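Long-range contact in cellulosomal scaffoldin adaptor protein B (Acetivibrio cellulolyticus, PDB 4U3S), which carries cohesin domains, of which this is the third, a type II module that probably binds dockerin partners during cellulosome assembly: residues I77-H82 with N90-Y95. Residues are numbered along the deposited sequence; the frame is centred on the assembly and turned at random.
Sequences IVQGVH and NLSRSY
Ile77 opens the pairing opposite Ser94 with two backbone hydrogen bonds, its N to Ser94 O at 2.9 Å and its O back from Ser94 N. Its CG1, set between backbone N and carbonyl carbon (chi1 56°), comes within 3.4 Å of Ser94 OG. Val78 and Arg93 form a non-hydrogen-bonded pair on the face opposite to that of Ile77, Gln79, Ser92 and Ser94, and there Val78 CB lies 3.8 Å from Arg93 NH1; the arginine chain, extended from CG to NE, hydrogen-bonds Leu69 O through NE. Gln79 resumes the hydrogen-bonded register: its N reaches Ser92 O at 2.8 Å in a nearly straight bond, although the donor is tilted 31° from the carbonyl plane. Gln79, bent at chi2, carries its amide back toward Ile77, where NE2 makes a weak hydrogen bond to a water that donates to Ser92 OG and also bonds Ser94 OG. Gly80 lies across from Leu91, its CA 3.5 Å from Asn90 O, the carbonyl that also accepts Val81 N, in plane. The last bond replaces a backbone acceptor by a ring nitrogen: Asn90 N donates to His82 ND1 at 3.1 Å, only 1° out of the imidazole plane, while His82 NE2 binds Ser61 O, so both ring nitrogens are engaged. This antiparallel hairpin edges a cohesin sheet: strand 88-95 pairs on its other side with strand 32-40, and a chain of another protein packs over the face bearing Ile77, Ser92 and Ser94.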
ATOM      1  N   ILE A  77       5.478   0.757  12.297  1.00 15.19           N
ATOM      2  CA  ILE A  77       5.757   1.442  11.047  1.00 16.30           C
ATOM      3  C   ILE A  77       4.514   2.195  10.634  1.00 16.20           C
ATOM      4  O   ILE A  77       3.397   1.866  11.064  1.00 16.47           O
ATOM      5  CB  ILE A  77       6.182   0.456   9.931  1.00 17.16           C
ATOM      6  CG1 ILE A  77       5.129  -0.639   9.715  1.00 18.47           C
ATOM      7  CG2 ILE A  77       7.541  -0.089  10.295  1.00 19.15           C
ATOM      8  CD1 ILE A  77       5.338  -1.479   8.472  1.00 20.39           C
ATOM      9  N   VAL A  78       4.721   3.228   9.829  1.00 14.45           N
ATOM     10  CA  VAL A  78       3.662   4.175   9.531  1.00 14.78           C
ATOM     11  C   VAL A  78       3.771   4.661   8.093  1.00 15.28           C
ATOM     12  O   VAL A  78       4.878   4.904   7.586  1.00 15.89           O
ATOM     13  CB  VAL A  78       3.680   5.351  10.502  1.00 15.05           C
ATOM     14  CG1 VAL A  78       4.983   6.146  10.452  1.00 14.98           C
ATOM     15  CG2 VAL A  78       2.472   6.263  10.258  1.00 15.51           C
ATOM     16  N   GLN A  79       2.614   4.791   7.439  1.00 15.99           N
ATOM     17  CA  GLN A  79       2.553   5.228   6.039  1.00 16.50           C
ATOM     18  C   GLN A  79       1.520   6.337   5.898  1.00 16.18           C
ATOM     19  O   GLN A  79       0.450   6.325   6.566  1.00 16.82           O
ATOM     20  CB  GLN A  79       2.103   4.100   5.099  1.00 19.14           C
ATOM     21  CG  GLN A  79       2.502   2.684   5.491  1.00 23.85           C
ATOM     22  CD  GLN A  79       3.982   2.515   5.566  1.00 23.39           C
ATOM     23  OE1 GLN A  79       4.730   3.166   4.832  1.00 28.97           O
ATOM     24  NE2 GLN A  79       4.433   1.662   6.494  1.00 23.62           N
ATOM     25  N   GLY A  80       1.804   7.230   4.960  1.00 15.87           N
ATOM     26  CA  GLY A  80       0.885   8.272   4.566  1.00 16.85           C
ATOM     27  C   GLY A  80       1.002   8.479   3.075  1.00 16.74           C
ATOM     28  O   GLY A  80       2.086   8.789   2.534  1.00 16.00           O
ATOM     29  N   VAL A  81      -0.097   8.222   2.372  1.00 16.03           N
ATOM     30  CA  VAL A  81      -0.061   8.283   0.919  1.00 16.46           C
ATOM     31  C   VAL A  81      -1.345   8.912   0.459  1.00 16.54           C
ATOM     32  O   VAL A  81      -2.370   8.217   0.302  1.00 16.38           O
ATOM     33  CB  VAL A  81       0.092   6.888   0.283  1.00 16.39           C
ATOM     34  CG1 VAL A  81       0.175   6.971  -1.230  1.00 18.22           C
ATOM     35  CG2 VAL A  81       1.281   6.162   0.836  1.00 17.75           C
ATOM     36  N   HIS A  82      -1.318  10.220   0.245  1.00 16.73           N
ATOM     37  CA  HIS A  82      -2.573  10.959   0.044  1.00 17.10           C
ATOM     38  C   HIS A  82      -2.707  11.485  -1.379  1.00 17.20           C
ATOM     39  O   HIS A  82      -1.744  11.450  -2.166  1.00 18.76           O
ATOM     40  CB  HIS A  82      -2.657  12.145   1.004  1.00 15.99           C
ATOM     41  CG  HIS A  82      -2.139  11.827   2.372  1.00 17.24           C
ATOM     42  ND1 HIS A  82      -2.607  10.770   3.109  1.00 17.13           N
ATOM     43  CD2 HIS A  82      -1.101  12.342   3.073  1.00 16.63           C
ATOM     44  CE1 HIS A  82      -1.926  10.677   4.237  1.00 15.95           C
ATOM     45  NE2 HIS A  82      -1.011  11.634   4.239  1.00 17.34           N
ATOM     46  N   ASN A  90      -4.868   8.674   2.930  1.00 16.30           N
ATOM     47  CA  ASN A  90      -4.713   7.278   3.217  1.00 15.88           C
ATOM     48  C   ASN A  90      -3.591   7.088   4.224  1.00 17.10           C
ATOM     49  O   ASN A  90      -2.446   7.458   3.968  1.00 15.96           O
ATOM     50  CB  ASN A  90      -4.445   6.515   1.942  1.00 16.89           C
ATOM     51  CG  ASN A  90      -4.629   5.047   2.143  1.00 15.47           C
ATOM     52  OD1 ASN A  90      -3.754   4.371   2.665  1.00 16.47           O
ATOM     53  ND2 ASN A  90      -5.773   4.542   1.745  1.00 16.10           N
ATOM     54  N   LEU A  91      -3.957   6.543   5.371  1.00 18.32           N
ATOM     55  CA  LEU A  91      -3.107   6.486   6.560  1.00 19.20           C
ATOM     56  C   LEU A  91      -2.986   5.046   6.986  1.00 16.98           C
ATOM     57  O   LEU A  91      -3.949   4.301   6.919  1.00 18.14           O
ATOM     58  CB  LEU A  91      -3.829   7.229   7.696  1.00 22.74           C
ATOM     59  CG  LEU A  91      -4.516   8.562   7.419  1.00 31.14           C
ATOM     60  CD1 LEU A  91      -5.385   8.962   8.586  1.00 36.02           C
ATOM     61  CD2 LEU A  91      -3.387   9.554   7.255  1.00 32.94           C
ATOM     62  N   SER A  92      -1.823   4.626   7.449  1.00 16.99           N
ATOM     63  CA  SER A  92      -1.658   3.284   7.950  1.00 18.02           C
ATOM     64  C   SER A  92      -0.591   3.246   9.051  1.00 18.85           C
ATOM     65  O   SER A  92       0.377   4.016   9.004  1.00 16.80           O
ATOM     66  CB  SER A  92      -1.213   2.362   6.822  1.00 19.62           C
ATOM     67  OG  SER A  92      -1.124   1.045   7.358  1.00 22.85           O
ATOM     68  N   ARG A  93      -0.793   2.370  10.034  1.00 16.55           N
ATOM     69  CA  ARG A  93       0.236   2.091  11.039  1.00 16.49           C
ATOM     70  C   ARG A  93       0.064   0.662  11.514  1.00 16.00           C
ATOM     71  O   ARG A  93      -1.073   0.167  11.592  1.00 16.67           O
ATOM     72  CB  ARG A  93       0.119   3.062  12.204  1.00 16.92           C
ATOM     73  CG  ARG A  93       1.246   3.016  13.209  1.00 16.82           C
ATOM     74  CD  ARG A  93       1.112   4.156  14.230  1.00 18.16           C
ATOM     75  NE  ARG A  93       2.161   4.012  15.238  1.00 17.58           N
ATOM     76  CZ  ARG A  93       3.322   4.659  15.243  1.00 17.96           C
ATOM     77  NH1 ARG A  93       3.605   5.560  14.321  1.00 17.83           N
ATOM     78  NH2 ARG A  93       4.223   4.393  16.176  1.00 18.87           N
ATOM     79  N   SER A  94       1.178  -0.009  11.827  1.00 15.42           N
ATOM     80  CA  SER A  94       1.122  -1.420  12.172  1.00 16.88           C
ATOM     81  C   SER A  94       2.398  -1.847  12.864  1.00 17.26           C
ATOM     82  O   SER A  94       3.407  -1.181  12.777  1.00 17.19           O
ATOM     83  CB  SER A  94       0.922  -2.273  10.910  1.00 17.75           C
ATOM     84  OG  SER A  94       2.016  -2.081   9.979  1.00 19.59           O
ATOM     85  N   TYR A  95       2.333  -2.961  13.570  1.00 16.20           N
ATOM     86  CA  TYR A  95       3.542  -3.552  14.141  1.00 17.62           C
ATOM     87  C   TYR A  95       4.125  -4.528  13.147  1.00 18.37           C
ATOM     88  O   TYR A  95       3.386  -5.181  12.406  1.00 20.49           O
ATOM     89  CB  TYR A  95       3.185  -4.284  15.429  1.00 17.06           C
ATOM     90  CG  TYR A  95       2.849  -3.414  16.624  1.00 16.16           C
ATOM     91  CD1 TYR A  95       3.631  -2.289  16.960  1.00 15.39           C
ATOM     92  CD2 TYR A  95       1.773  -3.708  17.451  1.00 16.80           C
ATOM     93  CE1 TYR A  95       3.341  -1.533  18.075  1.00 15.41           C
ATOM     94  CE2 TYR A  95       1.510  -2.931  18.577  1.00 16.37           C
ATOM     95  CZ  TYR A  95       2.305  -1.859  18.884  1.00 16.23           C
ATOM     96  OH  TYR A  95       2.039  -1.089  20.003  1.00 16.43           O
TER
HETATM   97  O   HOH W   1       1.927   0.598   8.366  1.00 25.30           O